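PDB 3KTD: prephenate dehydrogenase from Corynebacterium glutamicum ATCC 13032, which probably catalyses the NAD+- or NADP+-dependent oxidation of prephenate on the route to tyrosine. Local coordinates for residues A[71-76]-A[96-101]; A[103-108]-A[185-190]; A[115-120]-A[156-161]; A[119-124]-A[147-152]; A[179-184]-A[335-340]. All coordinates share one frame; numbering follows the deposited sequence.

Contact 1: A[71-76]-A[96-101]; sequences LIVLAV and GFTDVV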
# COMPACT_ATOMS: atom_id res chain seq x y z
N LEU A 71 2.35 37.59 0.28
CA LEU A 71 2.87 36.39 0.90
C LEU A 71 3.39 35.55 -0.26
O LEU A 71 2.65 35.27 -1.19
CB LEU A 71 1.77 35.65 1.64
CG LEU A 71 2.14 34.29 2.22
CD1 LEU A 71 3.22 34.40 3.27
CD2 LEU A 71 0.88 33.63 2.78
N ILE A 72 4.68 35.20 -0.22
CA ILE A 72 5.30 34.46 -1.32
C ILE A 72 5.34 32.96 -1.01
O ILE A 72 5.91 32.55 0.01
CB ILE A 72 6.74 34.94 -1.57
CG1 ILE A 72 6.77 36.43 -1.89
CG2 ILE A 72 7.38 34.15 -2.70
CD1 ILE A 72 8.15 36.97 -2.23
N VAL A 73 4.76 32.14 -1.88
CA VAL A 73 4.78 30.70 -1.69
C VAL A 73 5.84 30.10 -2.60
O VAL A 73 5.75 30.22 -3.83
CB VAL A 73 3.42 30.05 -2.00
CG1 VAL A 73 3.51 28.54 -1.92
CG2 VAL A 73 2.34 30.57 -1.06
N LEU A 74 6.86 29.47 -2.03
CA LEU A 74 7.88 28.82 -2.84
C LEU A 74 7.39 27.39 -3.09
O LEU A 74 7.63 26.50 -2.28
CB LEU A 74 9.25 28.85 -2.18
CG LEU A 74 9.73 30.22 -1.67
CD1 LEU A 74 11.21 30.15 -1.31
CD2 LEU A 74 9.48 31.31 -2.69
N ALA A 75 6.69 27.22 -4.21
CA ALA A 75 6.08 25.95 -4.62
C ALA A 75 6.99 25.23 -5.61
O ALA A 75 6.61 24.96 -6.75
CB ALA A 75 4.70 26.21 -5.23
N VAL A 76 8.19 24.91 -5.15
CA VAL A 76 9.19 24.24 -5.96
C VAL A 76 9.78 23.04 -5.22
O VAL A 76 9.56 22.89 -4.02
CB VAL A 76 10.29 25.23 -6.35
CG1 VAL A 76 9.71 26.36 -7.21
CG2 VAL A 76 10.97 25.79 -5.11
N GLY A 96 7.04 38.49 3.55
CA GLY A 96 6.89 37.21 4.23
C GLY A 96 6.82 36.10 3.19
O GLY A 96 6.47 36.35 2.03
N PHE A 97 7.16 34.87 3.58
CA PHE A 97 7.13 33.76 2.63
C PHE A 97 7.09 32.37 3.26
O PHE A 97 7.57 32.17 4.37
CB PHE A 97 8.34 33.86 1.69
CG PHE A 97 9.65 33.68 2.37
CD1 PHE A 97 10.29 34.76 2.97
CD2 PHE A 97 10.25 32.42 2.43
CE1 PHE A 97 11.51 34.60 3.62
CE2 PHE A 97 11.47 32.24 3.07
CZ PHE A 97 12.10 33.34 3.67
N THR A 98 6.55 31.41 2.52
CA THR A 98 6.44 30.04 2.97
C THR A 98 6.83 29.07 1.86
O THR A 98 6.90 29.46 0.70
CB THR A 98 5.01 29.74 3.45
OG1 THR A 98 4.96 28.41 4.00
CG2 THR A 98 4.01 29.88 2.32
N ASP A 99 7.13 27.82 2.23
CA ASP A 99 7.50 26.79 1.26
C ASP A 99 6.52 25.62 1.35
O ASP A 99 5.62 25.64 2.18
CB ASP A 99 8.92 26.28 1.52
CG ASP A 99 8.99 25.31 2.68
OD1 ASP A 99 8.70 25.71 3.82
OD2 ASP A 99 9.36 24.14 2.45
N VAL A 100 6.70 24.61 0.51
CA VAL A 100 5.78 23.46 0.49
C VAL A 100 6.49 22.09 0.55
O VAL A 100 5.86 21.05 0.36
CB VAL A 100 4.94 23.51 -0.77
CG1 VAL A 100 4.19 24.83 -0.84
CG2 VAL A 100 5.84 23.31 -1.99
N VAL A 101 7.77 22.09 0.88
CA VAL A 101 8.60 20.89 0.76
C VAL A 101 8.38 19.84 1.84
O VAL A 101 8.20 20.14 3.01
CB VAL A 101 10.09 21.29 0.68
CG1 VAL A 101 10.99 20.08 0.63
CG2 VAL A 101 10.31 22.18 -0.55
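Ile72 lies beside Phe97, and Val73 beside Thr98, where strands 71-74 and 97-99 run parallel, their axes 4.6 Å apart and 19° from one another. Helix 78-91 connects the two, giving a beta-alpha-beta crossover of the Rossmann-type nucleotide-binding domain. Three backbone bonds sew the pair together: Ile72 N to Gly96 O, Thr98 N to Ile72 O and, nearly straight at 174°, Leu74 N to Thr98 O. On one face Val73 and Thr98 stand side by side, methyl against methyl (CG2 to CG2, 3.8 Å), while Val73 CG1 meets Val100 CG1 at 3.9 Å with the two side chains at about a right angle. Helix 162-177 covers this face. The other face holds Ile72, Leu74 and Phe97, with Ile72 CB 3.8 Å from Phe97 CB. Phe97 carries CG between its backbone N and carbonyl carbon (chi1 65°), an orientation that leads the ring away from Ile72, toward Leu85 and Tyr120. Asp99 forms an Asx turn and also a salt bridge with Lys104: its OD2 receives Val101 N at 3.0 Å from above the carboxylate plane.

Contact 2: A[103-108]-A[185-190]; sequences VKTAVY and SRVGPH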
# COMPACT_ATOMS: atom_id res chain seq x y z
N VAL A 103 10.35 17.91 3.41
CA VAL A 103 11.27 17.96 4.55
C VAL A 103 11.38 19.42 4.99
O VAL A 103 11.36 20.31 4.16
CB VAL A 103 12.67 17.43 4.17
CG1 VAL A 103 13.59 17.40 5.38
CG2 VAL A 103 12.55 16.04 3.60
N LYS A 104 11.50 19.64 6.30
CA LYS A 104 11.43 21.00 6.87
C LYS A 104 12.71 21.49 7.52
O LYS A 104 13.04 22.68 7.42
CB LYS A 104 10.27 21.06 7.87
CG LYS A 104 8.91 21.18 7.21
CD LYS A 104 8.61 22.62 6.88
CE LYS A 104 8.05 22.77 5.50
NZ LYS A 104 9.07 22.46 4.47
N THR A 105 13.44 20.62 8.20
CA THR A 105 14.68 21.04 8.85
C THR A 105 15.67 21.59 7.83
O THR A 105 16.30 22.62 8.06
CB THR A 105 15.35 19.91 9.65
OG1 THR A 105 14.49 19.51 10.72
CG2 THR A 105 16.69 20.37 10.24
N ALA A 106 15.80 20.90 6.70
CA ALA A 106 16.76 21.31 5.68
C ALA A 106 16.46 22.73 5.16
O ALA A 106 17.38 23.50 4.88
CB ALA A 106 16.79 20.31 4.54
N VAL A 107 15.17 23.06 5.06
CA VAL A 107 14.75 24.37 4.57
C VAL A 107 14.98 25.45 5.62
O VAL A 107 15.57 26.48 5.33
CB VAL A 107 13.27 24.37 4.15
CG1 VAL A 107 12.82 25.75 3.74
CG2 VAL A 107 13.07 23.41 3.02
N TYR A 108 14.51 25.19 6.84
CA TYR A 108 14.66 26.16 7.91
C TYR A 108 16.14 26.54 8.09
O TYR A 108 16.48 27.72 8.19
CB TYR A 108 14.03 25.62 9.20
CG TYR A 108 13.85 26.61 10.33
CD1 TYR A 108 13.45 27.93 10.08
CD2 TYR A 108 14.03 26.22 11.65
CE1 TYR A 108 13.28 28.83 11.12
CE2 TYR A 108 13.86 27.11 12.70
CZ TYR A 108 13.48 28.42 12.43
OH TYR A 108 13.30 29.32 13.47
N SER A 185 3.34 22.23 13.59
CA SER A 185 4.46 21.40 14.05
C SER A 185 5.79 22.12 13.92
O SER A 185 5.99 22.88 13.00
CB SER A 185 4.52 20.09 13.24
OG SER A 185 5.67 19.33 13.57
N ARG A 186 6.70 21.87 14.85
CA ARG A 186 8.06 22.37 14.69
C ARG A 186 8.77 21.44 13.71
O ARG A 186 8.23 20.37 13.36
CB ARG A 186 8.79 22.44 16.03
CG ARG A 186 8.27 23.56 16.91
CD ARG A 186 8.68 23.40 18.36
NE ARG A 186 8.17 22.15 18.95
CZ ARG A 186 8.28 21.83 20.23
NH1 ARG A 186 8.85 22.65 21.09
NH2 ARG A 186 7.79 20.67 20.66
N VAL A 187 9.96 21.83 13.29
CA VAL A 187 10.68 21.09 12.24
C VAL A 187 11.13 19.67 12.62
O VAL A 187 11.12 18.78 11.78
CB VAL A 187 11.91 21.87 11.72
CG1 VAL A 187 11.46 23.17 11.08
CG2 VAL A 187 12.91 22.11 12.84
N GLY A 188 11.53 19.46 13.87
CA GLY A 188 12.02 18.16 14.33
C GLY A 188 10.94 17.10 14.44
O GLY A 188 11.09 16.00 13.90
N PRO A 189 9.85 17.42 15.16
CA PRO A 189 8.70 16.53 15.27
C PRO A 189 8.10 16.19 13.91
O PRO A 189 7.66 15.06 13.70
CB PRO A 189 7.72 17.36 16.10
CG PRO A 189 8.60 18.19 16.95
CD PRO A 189 9.72 18.58 16.06
N HIS A 190 8.10 17.15 12.99
CA HIS A 190 7.59 16.92 11.64
C HIS A 190 8.44 15.95 10.82
O HIS A 190 7.92 15.02 10.22
CB HIS A 190 7.50 18.24 10.87
CG HIS A 190 7.18 18.06 9.42
ND1 HIS A 190 8.16 17.79 8.48
CD2 HIS A 190 6.01 18.10 8.75
CE1 HIS A 190 7.59 17.69 7.29
NE2 HIS A 190 6.29 17.87 7.42
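Val187 is set against Thr105 and Tyr108 in a mostly apolar, partly buried meeting of two helix starts, the first turn of helix 105-113 and that of the long helix 187-214, with no hydrogen bond across it. The CA atoms of Thr105 and Val187 are 5.2 Å apart. Val187 shares its surface among three neighbours: CG1 reaches Tyr108 CB at 4.0 Å and lies equally far from Lys104 CB, and CB lies 3.6 Å from Thr105 OG1, the side chains of Tyr108 and Thr105 being crossed at about a right angle. His190, one turn beyond Val187, meets Lys104, just before helix 105-113, as a CH-pi contact. Lys104 CG sits over one face of the imidazole, 3.9 Å from the ring centroid and 23° off its normal, displaced toward the rim on the side of ND1 and CE1. Bends at chi2 (-84°) and at the torsions beyond carry the rest of the lysine away from the ring, and its NZ returns to Val103 O at 3.2 Å as well as forming a salt bridge with Asp99. Helix 187-214 begins at Arg186, the N-cap residue, whose carbonyl O takes two donors: His190 N and, in the carbonyl plane on a lone pair, Ser185 OG at 2.8 Å. Asp152 OD2 accepts Val187 N, while Asp191 takes Thr105 OG1. Both helix starts pack against strand 120-125, Tyr108 on Tyr120 and His190 on His124, whose ND1 bonds His190 NE2, and Leu222 of the second subunit packs on His190.

Contact 3: A[115-120]-A[156-161]; sequences NMQHRY and DGTDIN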
# COMPACT_ATOMS: atom_id res chain seq x y z
N ASN A 115 19.70 34.42 7.19
CA ASN A 115 19.05 35.37 8.12
C ASN A 115 17.67 35.84 7.68
O ASN A 115 17.31 37.00 7.85
CB ASN A 115 19.98 36.55 8.40
CG ASN A 115 21.19 36.13 9.20
OD1 ASN A 115 21.06 35.68 10.34
ND2 ASN A 115 22.37 36.27 8.61
N MSE A 116 16.89 34.91 7.13
CA MSE A 116 15.55 35.19 6.62
C MSE A 116 14.47 34.65 7.55
O MSE A 116 13.29 34.73 7.24
CB MSE A 116 15.39 34.59 5.23
CG MSE A 116 16.34 35.20 4.18
SE MSE A 116 16.39 34.24 2.47
CE MSE A 116 14.66 34.73 1.76
N GLN A 117 14.88 34.14 8.72
CA GLN A 117 13.93 33.54 9.67
C GLN A 117 12.87 34.51 10.21
O GLN A 117 11.81 34.07 10.64
CB GLN A 117 14.62 32.79 10.81
CG GLN A 117 15.58 33.59 11.67
CD GLN A 117 16.98 33.61 11.12
OE1 GLN A 117 17.18 33.60 9.91
NE2 GLN A 117 17.97 33.64 12.01
N HIS A 118 13.13 35.80 10.19
CA HIS A 118 12.14 36.78 10.65
C HIS A 118 10.99 36.97 9.64
O HIS A 118 10.01 37.62 9.96
CB HIS A 118 12.81 38.12 10.99
CG HIS A 118 13.68 38.06 12.22
ND1 HIS A 118 15.05 37.86 12.16
CD2 HIS A 118 13.38 38.14 13.54
CE1 HIS A 118 15.55 37.84 13.38
NE2 HIS A 118 14.55 38.00 14.24
N ARG A 119 11.09 36.38 8.45
CA ARG A 119 10.03 36.50 7.43
C ARG A 119 9.47 35.17 6.89
O ARG A 119 8.67 35.16 5.96
CB ARG A 119 10.58 37.31 6.25
CG ARG A 119 10.91 38.75 6.57
CD ARG A 119 9.65 39.58 6.75
NE ARG A 119 9.94 40.93 7.23
CZ ARG A 119 9.91 41.31 8.51
NH1 ARG A 119 9.57 40.47 9.48
NH2 ARG A 119 10.21 42.56 8.82
N TYR A 120 9.86 34.05 7.51
CA TYR A 120 9.56 32.72 7.00
C TYR A 120 8.59 31.92 7.85
O TYR A 120 8.69 31.91 9.08
CB TYR A 120 10.86 31.92 6.90
CG TYR A 120 10.72 30.44 6.59
CD1 TYR A 120 10.18 30.01 5.38
CD2 TYR A 120 11.16 29.48 7.48
CE1 TYR A 120 10.07 28.66 5.08
CE2 TYR A 120 11.06 28.13 7.20
CZ TYR A 120 10.51 27.73 6.00
OH TYR A 120 10.41 26.39 5.73
N ASP A 156 12.33 28.76 19.66
CA ASP A 156 13.77 28.58 19.54
C ASP A 156 14.46 29.92 19.77
O ASP A 156 13.81 30.90 20.17
CB ASP A 156 14.15 27.93 18.19
CG ASP A 156 13.94 28.86 16.99
OD1 ASP A 156 13.44 30.00 17.16
OD2 ASP A 156 14.28 28.44 15.86
N GLY A 157 15.76 29.98 19.49
CA GLY A 157 16.54 31.20 19.68
C GLY A 157 16.27 32.35 18.71
O GLY A 157 17.08 33.27 18.63
N THR A 158 15.16 32.31 17.97
CA THR A 158 14.82 33.41 17.08
C THR A 158 14.06 34.46 17.87
O THR A 158 13.16 34.13 18.64
CB THR A 158 13.95 32.96 15.92
OG1 THR A 158 14.51 31.78 15.34
CG2 THR A 158 13.86 34.07 14.87
N ASP A 159 14.41 35.73 17.64
CA ASP A 159 13.84 36.85 18.38
C ASP A 159 12.83 37.58 17.50
O ASP A 159 13.14 38.62 16.91
CB ASP A 159 14.99 37.79 18.81
CG ASP A 159 14.63 38.68 19.99
OD1 ASP A 159 13.53 38.53 20.57
OD2 ASP A 159 15.49 39.52 20.35
N ILE A 160 11.62 37.04 17.40
CA ILE A 160 10.61 37.59 16.48
C ILE A 160 9.64 38.55 17.15
O ILE A 160 9.52 38.57 18.37
CB ILE A 160 9.83 36.46 15.72
CG1 ILE A 160 8.99 35.59 16.66
CG2 ILE A 160 10.79 35.59 14.93
CD1 ILE A 160 7.71 36.25 17.15
N ASN A 161 8.96 39.35 16.34
CA ASN A 161 7.97 40.31 16.81
C ASN A 161 6.63 40.12 16.07
O ASN A 161 6.44 39.12 15.37
CB ASN A 161 8.51 41.74 16.66
CG ASN A 161 8.67 42.16 15.21
OD1 ASN A 161 8.38 41.40 14.29
ND2 ASN A 161 9.16 43.38 15.01
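His118 and Ile160 bring their CA atoms within 6.1 Å of each other, and Gln117 and Thr158 theirs within 7.5 Å, where two irregular loops pass at the protein surface. Segment 115-120 joins helix 105-113 to strand 120-125, and segment 156-161 leads into helix 162-177. A Schellman motif with Asn115 as its C-prime residue ends the first helix, and Asn161 is the N-cap of the second. The imidazole of His118 carries most of the contact. Asp159 O lies at the edge of the ring, in its plane, and accepts a weak hydrogen bond from NE2 at 3.1 Å, bent to 131°. Over one face, displaced toward the rim, comes the methyl CG2 of Thr158, which also touches Gln117 CG at 3.7 Å. Ile160 CG2 approaches CD2 of His118 at 3.9 Å. Thr158 is fixed by an Asx turn: Asp156 OD1 accepts both Thr158 N, at 3.0 Å, and Thr158 OG1, at 2.8 Å, from the same face of its carboxylate. With OG1 committed there, CG2 stands anti to the backbone N (OG1 itself at chi1 -48°) and faces Gln117 and His118. Asp156 uses its other oxygen, OD2, for Tyr108 OH, and a PEG molecule, probably from the crystallisation liquor, lies near Ile160. Within segment 115-120, Arg119 NH1 reaches back to His118 O. A single bent bond from an exposed histidine, backed by a few methyl contacts, implies a modest clasp between the loops, with the firmer polar chemistry lying inside each segment.

Contact 4: A[119-124]-A[147-152]; sequences RYVGSH and WVVTFD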
# COMPACT_ATOMS: atom_id res chain seq x y z
N ARG A 119 11.09 36.38 8.45
CA ARG A 119 10.03 36.50 7.43
C ARG A 119 9.47 35.17 6.89
O ARG A 119 8.67 35.16 5.96
CB ARG A 119 10.58 37.31 6.25
CG ARG A 119 10.91 38.75 6.57
CD ARG A 119 9.65 39.58 6.75
NE ARG A 119 9.94 40.93 7.23
CZ ARG A 119 9.91 41.31 8.51
NH1 ARG A 119 9.57 40.47 9.48
NH2 ARG A 119 10.21 42.56 8.82
N TYR A 120 9.86 34.05 7.51
CA TYR A 120 9.56 32.72 7.00
C TYR A 120 8.59 31.92 7.85
O TYR A 120 8.69 31.91 9.08
CB TYR A 120 10.86 31.92 6.90
CG TYR A 120 10.72 30.44 6.59
CD1 TYR A 120 10.18 30.01 5.38
CD2 TYR A 120 11.16 29.48 7.48
CE1 TYR A 120 10.07 28.66 5.08
CE2 TYR A 120 11.06 28.13 7.20
CZ TYR A 120 10.51 27.73 6.00
OH TYR A 120 10.41 26.39 5.73
N VAL A 121 7.65 31.26 7.20
CA VAL A 121 6.81 30.29 7.87
C VAL A 121 6.80 29.00 7.05
O VAL A 121 6.27 28.95 5.95
CB VAL A 121 5.39 30.78 8.09
CG1 VAL A 121 4.59 29.71 8.86
CG2 VAL A 121 5.42 32.13 8.83
N GLY A 122 7.41 27.96 7.60
CA GLY A 122 7.44 26.68 6.93
C GLY A 122 6.05 26.10 6.76
O GLY A 122 5.17 26.27 7.61
N SER A 123 5.82 25.44 5.63
CA SER A 123 4.60 24.70 5.49
C SER A 123 4.81 23.47 4.61
O SER A 123 5.74 23.41 3.83
CB SER A 123 3.50 25.58 4.93
OG SER A 123 3.41 25.45 3.53
N HIS A 124 3.93 22.51 4.77
CA HIS A 124 4.00 21.26 4.03
C HIS A 124 2.61 20.68 3.84
O HIS A 124 2.02 20.23 4.82
CB HIS A 124 4.89 20.25 4.77
CG HIS A 124 4.91 18.89 4.15
ND1 HIS A 124 5.11 17.74 4.88
CD2 HIS A 124 4.75 18.49 2.86
CE1 HIS A 124 5.08 16.69 4.08
NE2 HIS A 124 4.86 17.12 2.85
N TRP A 147 -2.34 20.15 6.07
CA TRP A 147 -1.36 21.14 5.65
C TRP A 147 -0.61 21.54 6.92
O TRP A 147 -1.15 22.24 7.77
CB TRP A 147 -2.06 22.35 5.02
CG TRP A 147 -1.17 23.34 4.31
CD1 TRP A 147 -0.07 23.96 4.81
CD2 TRP A 147 -1.35 23.88 2.98
NE1 TRP A 147 0.47 24.81 3.88
CE2 TRP A 147 -0.30 24.79 2.75
CE3 TRP A 147 -2.28 23.66 1.97
CZ2 TRP A 147 -0.15 25.48 1.55
CZ3 TRP A 147 -2.14 24.36 0.76
CH2 TRP A 147 -1.08 25.25 0.57
N VAL A 148 0.62 21.06 7.06
CA VAL A 148 1.42 21.44 8.21
C VAL A 148 1.90 22.89 8.08
O VAL A 148 2.32 23.32 7.00
CB VAL A 148 2.65 20.52 8.39
CG1 VAL A 148 3.53 21.01 9.56
CG2 VAL A 148 2.20 19.07 8.61
N VAL A 149 1.80 23.65 9.17
CA VAL A 149 2.35 24.99 9.24
C VAL A 149 3.26 25.05 10.46
O VAL A 149 2.84 24.73 11.57
CB VAL A 149 1.26 26.07 9.36
CG1 VAL A 149 1.89 27.42 9.65
CG2 VAL A 149 0.44 26.10 8.09
N THR A 150 4.50 25.47 10.26
CA THR A 150 5.48 25.51 11.34
C THR A 150 5.37 26.76 12.21
O THR A 150 4.67 27.71 11.88
CB THR A 150 6.90 25.41 10.80
OG1 THR A 150 7.13 26.50 9.90
CG2 THR A 150 7.08 24.08 10.07
N PHE A 151 6.08 26.72 13.34
CA PHE A 151 6.09 27.80 14.32
C PHE A 151 7.35 27.77 15.20
O PHE A 151 7.30 28.14 16.37
CB PHE A 151 4.82 27.74 15.19
CG PHE A 151 4.69 26.47 16.01
CD1 PHE A 151 4.11 25.33 15.47
CD2 PHE A 151 5.12 26.43 17.33
CE1 PHE A 151 3.99 24.17 16.22
CE2 PHE A 151 5.00 25.26 18.09
CZ PHE A 151 4.44 24.13 17.54
N ASP A 152 8.48 27.36 14.65
CA ASP A 152 9.70 27.22 15.45
C ASP A 152 10.17 28.55 16.05
O ASP A 152 10.67 28.58 17.18
CB ASP A 152 10.85 26.62 14.63
CG ASP A 152 10.51 25.27 14.04
OD1 ASP A 152 9.75 25.24 13.04
OD2 ASP A 152 11.02 24.25 14.55
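Gly122 O is gripped by Thr150 twice: the backbone N donates to it almost straight, at 2.8 Å and 176°, and OG1 adds a weak bond at 3.0 Å. The amide comes in from above the carbonyl plane, and Val149 CA makes a CA-H...O contact with the same oxygen. Thr150 can apply both groups because its OG1 sits between its own backbone N and carbonyl carbon (chi1 59°), which brings it close to Gly122. Further along, His124 and Val148 form a hydrogen-bonded antiparallel pair, Val148 N donating to His124 O at 2.8 Å and His124 N to Val148 O at 2.9 Å. Ser123 and Val149, between these bonds, are a non-hydrogen-bonded pair. This is the antiparallel seam of a sheet that is otherwise parallel and Rossmann-like: strand 120-125 follows the direction of 97-99, whereas 146-149 is reversed and continues in parallel with 181-184. On the face of Ser123 and Val149, Trp147 leans its indole toward the serine, which lies at the ring's edge near its plane; the NE1 bond to Ser123 OG is weak, 3.0 Å long and bent to 143°. Ser123 OG has a stronger partner in Asp99 O. Val121 stands on this side too, its CG1 3.6 Å from Val149 CG1 and equally far from Thr150 O. On the other face, His124 CB lies 4.3 Å from Val148 CB; the imidazole leads away, and Val148 packs against Leu222 of the second subunit.

Contact 5: A[179-184]-A[335-340]; sequences GAEVVP and GARIEV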
# COMPACT_ATOMS: atom_id res chain seq x y z
N GLY A 179 -9.67 24.62 1.98
CA GLY A 179 -10.20 23.41 2.63
C GLY A 179 -9.23 22.50 3.36
O GLY A 179 -9.57 21.36 3.65
N ALA A 180 -8.03 22.98 3.68
CA ALA A 180 -7.07 22.12 4.38
C ALA A 180 -7.31 22.09 5.87
O ALA A 180 -8.04 22.91 6.43
CB ALA A 180 -5.65 22.55 4.09
N GLU A 181 -6.70 21.11 6.51
CA GLU A 181 -6.71 20.99 7.95
C GLU A 181 -5.30 21.37 8.38
O GLU A 181 -4.35 20.66 8.08
CB GLU A 181 -7.06 19.57 8.37
CG GLU A 181 -8.43 19.09 7.85
CD GLU A 181 -8.86 17.73 8.43
OE1 GLU A 181 -8.05 17.05 9.10
OE2 GLU A 181 -10.03 17.35 8.21
N VAL A 182 -5.16 22.52 9.04
CA VAL A 182 -3.84 23.00 9.42
C VAL A 182 -3.38 22.35 10.71
O VAL A 182 -4.02 22.52 11.73
CB VAL A 182 -3.79 24.52 9.60
CG1 VAL A 182 -2.37 24.95 9.97
CG2 VAL A 182 -4.27 25.24 8.34
N VAL A 183 -2.28 21.61 10.64
CA VAL A 183 -1.67 20.99 11.80
C VAL A 183 -0.37 21.72 12.07
O VAL A 183 0.49 21.77 11.20
CB VAL A 183 -1.33 19.52 11.54
CG1 VAL A 183 -0.60 18.92 12.73
CG2 VAL A 183 -2.57 18.74 11.26
N PRO A 184 -0.21 22.30 13.26
CA PRO A 184 1.03 22.98 13.53
C PRO A 184 2.10 22.00 14.00
O PRO A 184 1.79 21.06 14.72
CB PRO A 184 0.65 23.93 14.65
CG PRO A 184 -0.37 23.18 15.41
CD PRO A 184 -1.11 22.32 14.42
N GLY A 335 -1.34 16.04 17.34
CA GLY A 335 -1.63 16.00 15.90
C GLY A 335 -2.95 16.69 15.62
O GLY A 335 -3.64 16.39 14.64
N ALA A 336 -3.31 17.63 16.49
CA ALA A 336 -4.57 18.34 16.35
C ALA A 336 -4.48 19.31 15.19
O ALA A 336 -3.44 19.90 14.95
CB ALA A 336 -4.89 19.08 17.62
N ARG A 337 -5.58 19.44 14.45
CA ARG A 337 -5.69 20.47 13.43
C ARG A 337 -6.15 21.71 14.19
O ARG A 337 -6.64 21.58 15.31
CB ARG A 337 -6.69 20.09 12.34
CG ARG A 337 -8.15 20.06 12.77
CD ARG A 337 -9.08 19.55 11.68
NE ARG A 337 -10.48 19.74 12.08
CZ ARG A 337 -11.16 20.88 11.96
NH1 ARG A 337 -10.60 21.97 11.42
NH2 ARG A 337 -12.41 20.95 12.39
N ILE A 338 -5.98 22.89 13.61
CA ILE A 338 -6.36 24.12 14.30
C ILE A 338 -7.26 25.04 13.47
O ILE A 338 -7.25 25.00 12.24
CB ILE A 338 -5.12 24.93 14.75
CG1 ILE A 338 -4.39 25.55 13.56
CG2 ILE A 338 -4.17 24.04 15.55
CD1 ILE A 338 -3.18 26.35 13.96
N GLU A 339 -8.02 25.86 14.17
CA GLU A 339 -8.88 26.88 13.58
C GLU A 339 -8.64 28.15 14.39
O GLU A 339 -8.82 28.14 15.60
CB GLU A 339 -10.35 26.46 13.65
CG GLU A 339 -10.79 25.41 12.58
CD GLU A 339 -11.06 26.01 11.18
OE1 GLU A 339 -11.28 27.24 11.06
OE2 GLU A 339 -11.07 25.24 10.19
N VAL A 340 -8.23 29.24 13.73
CA VAL A 340 -7.87 30.46 14.46
C VAL A 340 -9.00 31.50 14.49
O VAL A 340 -9.46 31.96 13.45
CB VAL A 340 -6.58 31.09 13.88
CG1 VAL A 340 -5.51 30.02 13.74
CG2 VAL A 340 -6.84 31.75 12.55
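Ile338 N donates to Val182 O at 2.7 Å, approaching nearly along the C=O axis though the N-H...O angle is only 141°. The same oxygen receives a CA-H...O contact from Arg337 CA. Around this point the side chains close in: Ile338 CG2 meets Pro184 CD at 3.7 Å, and Ile338 CG1 lies 4.1 Å from Val182 CB. The stem of Arg337 crosses Glu181 at a slant, CD of the arginine 3.7 Å from CD of the glutamate. Their charges stay further off, with Glu181 OE2 4.6 Å from Arg337 NE, and no N-H points at that oxygen. Strand 181-184 is the outermost strand of the large mixed sheet on this side, and 337-340, which pairs in parallel with 314-317, crosses it at 105° instead of extending it. Each charged group has another partner: Glu181 OE1 forms a salt bridge with Arg312, while Arg337 NH1 is bridged by Glu339 OE2 at 3.5 Å, at the edge of the guanidinium and in its plane. Ala331 of helix 324-334 backs both Pro184 and Ile338. That helix ends in a Schellman motif with Gly335 as its C-prime residue, and Gly335 O accepts Ser221 OG of the second subunit.

In the fold
Contacts 1, 4 and 5 step across one sheet: the centres of contact 1 and contact 4 are 9 Å apart, and those of contact 4 and contact 5 are 12 Å apart. Strands 97-99 and 120-125 are neighbours in it, and Trp147 N to Glu181 O (2.9 Å) joins contact 4 to contact 5. Contact 2 lies beside this row, its centre 8 Å from that of contact 4, and Lys104 NZ meets Asp99 OD2 of contact 1 at 2.6 Å. Contact 3, nested in the loop closed by contact 2, is more peripheral, its centre about 21 Å from the centre of the chain. The side chain of Ala75 in contact 1 touches a probable GxGxxG motif (Gly15, Gly17, Gly20), consistent with a dinucleotide site nearby; contacts 2, 4 and 5 touch the second subunit.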